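Local atomic coordinates of relik capsid n-terminal domain (Oryctolagus cuniculus, PDB entry 2XGU), a protein that probably helps build the capsid shell that encloses the viral genome, as the N-terminal domain of a rabbit endogenous lentivirus capsid protein. Residues A[47-53]-A[120-125]. Residues are numbered along the deposited sequence; the frame is centred on the assembly and turned at random.
Sequences FTSVDIN and ARTLYR
The carbonyl oxygen of F47 receives two water hydrogen bonds, and through both it is tied to R121. One water donates to F47 O over 2.6 Å and also to R121 O; the other donates to F47 O and accepts from R121 NH1, lying in the plane of the guanidinium at its edge. R121 CG occupies the position between backbone N and carbonyl carbon (chi1 61°), and from there the extended chain runs beside the start of the neighbouring helix, bringing R121 CD within 3.8 Å of T48 CA. That start is closed by a capping box: T48 OG1 accepts from D51 N, while T48 N donates to D51 OD2 from above the carboxylate plane. D51 OD1 is bonded to Y11 OH, so both carboxylate oxygens of D51 have a partner.

In this mostly helical lentiviral capsid domain, the contact lies close to the centre of the chain and joins helix 49-57 to helix 118-134, whose segments run 30° from parallel with axes 9.8 Å apart.

Y124, its ring swung opposite the backbone N about the first torsion, reaches across to helix 49-57 and donates a short hydrogen bond from Y124 OH to N53 OD1, 2.5 Å long. It arrives in the carbonyl plane on a lone pair, although the amide and ring planes are 71° apart. The amide is further fixed through N53 ND2, which bonds to R103 O. Farther back along the ring, S49 OG, in the conformer described, lies 3.4 Å from Y124 CD2 while bonding to I102 O, and I52 CG2 approaches Y124 CE2 at 3.7 Å. I52 CD1, on the other branch, rests on R125 CA and CB, beyond which the guanidinium leaves the contact to bond S44 and G41 of its own chain, and Q136 of the second subunit.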
loop_
_atom_site.group_PDB
_atom_site.type_symbol
_atom_site.label_atom_id
_atom_site.label_comp_id
_atom_site.label_asym_id
_atom_site.label_seq_id
_atom_site.Cartn_x
_atom_site.Cartn_y
_atom_site.Cartn_z
ATOM N N PHE A 47 -0.274 8.626 -14.228
ATOM C CA PHE A 47 -1.709 8.940 -14.310
ATOM C C PHE A 47 -2.046 10.128 -13.421
ATOM O O PHE A 47 -1.499 10.267 -12.323
ATOM C CB PHE A 47 -2.556 7.753 -13.839
ATOM C CG PHE A 47 -2.900 6.761 -14.917
ATOM C CD1 PHE A 47 -2.090 6.585 -16.026
ATOM C CD2 PHE A 47 -4.058 5.995 -14.802
ATOM C CE1 PHE A 47 -2.432 5.655 -17.015
ATOM C CE2 PHE A 47 -4.400 5.075 -15.785
ATOM C CZ PHE A 47 -3.585 4.912 -16.884
ATOM N N THR A 48 -2.997 10.955 -13.847
ATOM C CA THR A 48 -3.567 11.941 -12.929
ATOM C C THR A 48 -4.635 11.267 -12.059
ATOM O O THR A 48 -5.014 10.113 -12.284
ATOM C CB THR A 48 -4.245 13.093 -13.688
ATOM O OG1 THR A 48 -5.462 12.609 -14.285
ATOM C CG2 THR A 48 -3.329 13.640 -14.770
ATOM N N SER A 49 -5.121 11.976 -11.045
ATOM C CA SER A 49 -6.175 11.430 -10.208
ATOM C C SER A 49 -7.451 11.191 -11.024
ATOM O O SER A 49 -8.185 10.224 -10.785
ATOM C CB SER A 49 -6.413 12.338 -8.995
ATOM O OG SER A 49 -5.199 12.479 -8.269
ATOM N N VAL A 50 -7.711 12.059 -11.995
ATOM C CA VAL A 50 -8.862 11.870 -12.884
ATOM C C VAL A 50 -8.726 10.586 -13.728
ATOM O O VAL A 50 -9.694 9.833 -13.887
ATOM C CB VAL A 50 -9.085 13.099 -13.789
ATOM C CG1 VAL A 50 -10.152 12.808 -14.841
ATOM C CG2 VAL A 50 -9.496 14.314 -12.934
ATOM N N ASP A 51 -7.534 10.338 -14.263
ATOM C CA ASP A 51 -7.248 9.105 -14.985
ATOM C C ASP A 51 -7.496 7.871 -14.099
ATOM O O ASP A 51 -8.049 6.871 -14.551
ATOM C CB ASP A 51 -5.779 9.062 -15.419
ATOM C CG ASP A 51 -5.411 10.134 -16.430
ATOM O OD1 ASP A 51 -6.270 10.591 -17.200
ATOM O OD2 ASP A 51 -4.210 10.513 -16.482
ATOM N N ILE A 52 -7.025 7.923 -12.852
ATOM C CA ILE A 52 -7.167 6.796 -11.947
ATOM C C ILE A 52 -8.642 6.516 -11.678
ATOM O O ILE A 52 -9.077 5.373 -11.687
ATOM C CB ILE A 52 -6.409 7.066 -10.642
ATOM C CG1 ILE A 52 -4.901 6.978 -10.904
ATOM C CG2 ILE A 52 -6.842 6.065 -9.548
ATOM C CD1 ILE A 52 -4.046 7.538 -9.780
ATOM N N ASN A 53 -9.406 7.565 -11.412
ATOM C CA ASN A 53 -10.819 7.402 -11.126
ATOM C C ASN A 53 -11.564 6.891 -12.343
ATOM O O ASN A 53 -12.515 6.137 -12.216
ATOM C CB ASN A 53 -11.415 8.705 -10.610
ATOM C CG ASN A 53 -10.873 9.058 -9.241
ATOM O OD1 ASN A 53 -10.447 8.161 -8.506
ATOM N ND2 ASN A 53 -10.870 10.338 -8.897
ATOM N N ALA A 120 0.425 15.547 -5.916
ATOM C CA ALA A 120 -0.860 15.015 -5.462
ATOM C C ALA A 120 -1.284 13.750 -6.200
ATOM O O ALA A 120 -1.781 12.816 -5.579
ATOM C CB ALA A 120 -1.937 16.070 -5.587
ATOM N N ARG A 121 -1.115 13.724 -7.524
ATOM C CA ARG A 121 -1.509 12.549 -8.285
ATOM C C ARG A 121 -0.618 11.373 -7.928
ATOM O O ARG A 121 -1.069 10.233 -7.952
ATOM C CB ARG A 121 -1.489 12.817 -9.796
ATOM C CG ARG A 121 -0.138 13.201 -10.360
ATOM C CD ARG A 121 -0.258 13.443 -11.863
ATOM N NE ARG A 121 0.817 14.289 -12.351
ATOM C CZ ARG A 121 2.034 13.845 -12.631
ATOM N NH1 ARG A 121 2.318 12.558 -12.469
ATOM N NH2 ARG A 121 2.968 14.685 -13.070
ATOM N N THR A 122 0.643 11.644 -7.594
ATOM C CA THR A 122 1.565 10.600 -7.160
ATOM C C THR A 122 1.095 10.011 -5.827
ATOM O O THR A 122 1.124 8.801 -5.605
ATOM C CB THR A 122 2.979 11.164 -6.963
ATOM O OG1 THR A 122 3.370 11.908 -8.127
ATOM C CG2 THR A 122 3.968 10.036 -6.740
ATOM N N LEU A 123 0.666 10.891 -4.934
ATOM C CA LEU A 123 0.172 10.477 -3.623
ATOM C C LEU A 123 -1.136 9.693 -3.746
ATOM O O LEU A 123 -1.341 8.690 -3.044
ATOM C CB LEU A 123 -0.013 11.701 -2.724
ATOM C CG LEU A 123 -0.525 11.390 -1.321
ATOM C CD1 LEU A 123 0.445 10.495 -0.565
ATOM C CD2 LEU A 123 -0.777 12.685 -0.539
ATOM N N TYR A 124 -2.015 10.128 -4.640
ATOM C CA TYR A 124 -3.281 9.416 -4.810
ATOM C C TYR A 124 -3.051 8.006 -5.357
ATOM O O TYR A 124 -3.697 7.047 -4.916
ATOM C CB TYR A 124 -4.236 10.181 -5.732
ATOM C CG TYR A 124 -5.612 9.559 -5.867
ATOM C CD1 TYR A 124 -6.304 9.108 -4.751
ATOM C CD2 TYR A 124 -6.214 9.433 -7.110
ATOM C CE1 TYR A 124 -7.569 8.557 -4.853
ATOM C CE2 TYR A 124 -7.487 8.888 -7.231
ATOM C CZ TYR A 124 -8.153 8.442 -6.102
ATOM O OH TYR A 124 -9.419 7.901 -6.203
ATOM N N ARG A 125 -2.159 7.889 -6.336
ATOM C CA ARG A 125 -1.794 6.581 -6.864
ATOM C C ARG A 125 -1.280 5.683 -5.740
ATOM O O ARG A 125 -1.647 4.508 -5.670
ATOM C CB ARG A 125 -0.754 6.713 -7.978
ATOM C CG ARG A 125 -0.191 5.381 -8.462
ATOM C CD ARG A 125 0.816 5.596 -9.593
ATOM N NE ARG A 125 1.434 4.330 -9.987
ATOM C CZ ARG A 125 2.473 3.779 -9.367
ATOM N NH1 ARG A 125 3.043 4.393 -8.332
ATOM N NH2 ARG A 125 2.947 2.604 -9.780
HETATM O O HOH W 1 -0.304 8.906 -10.423
HETATM O O HOH W 2 1.245 10.291 -11.629
#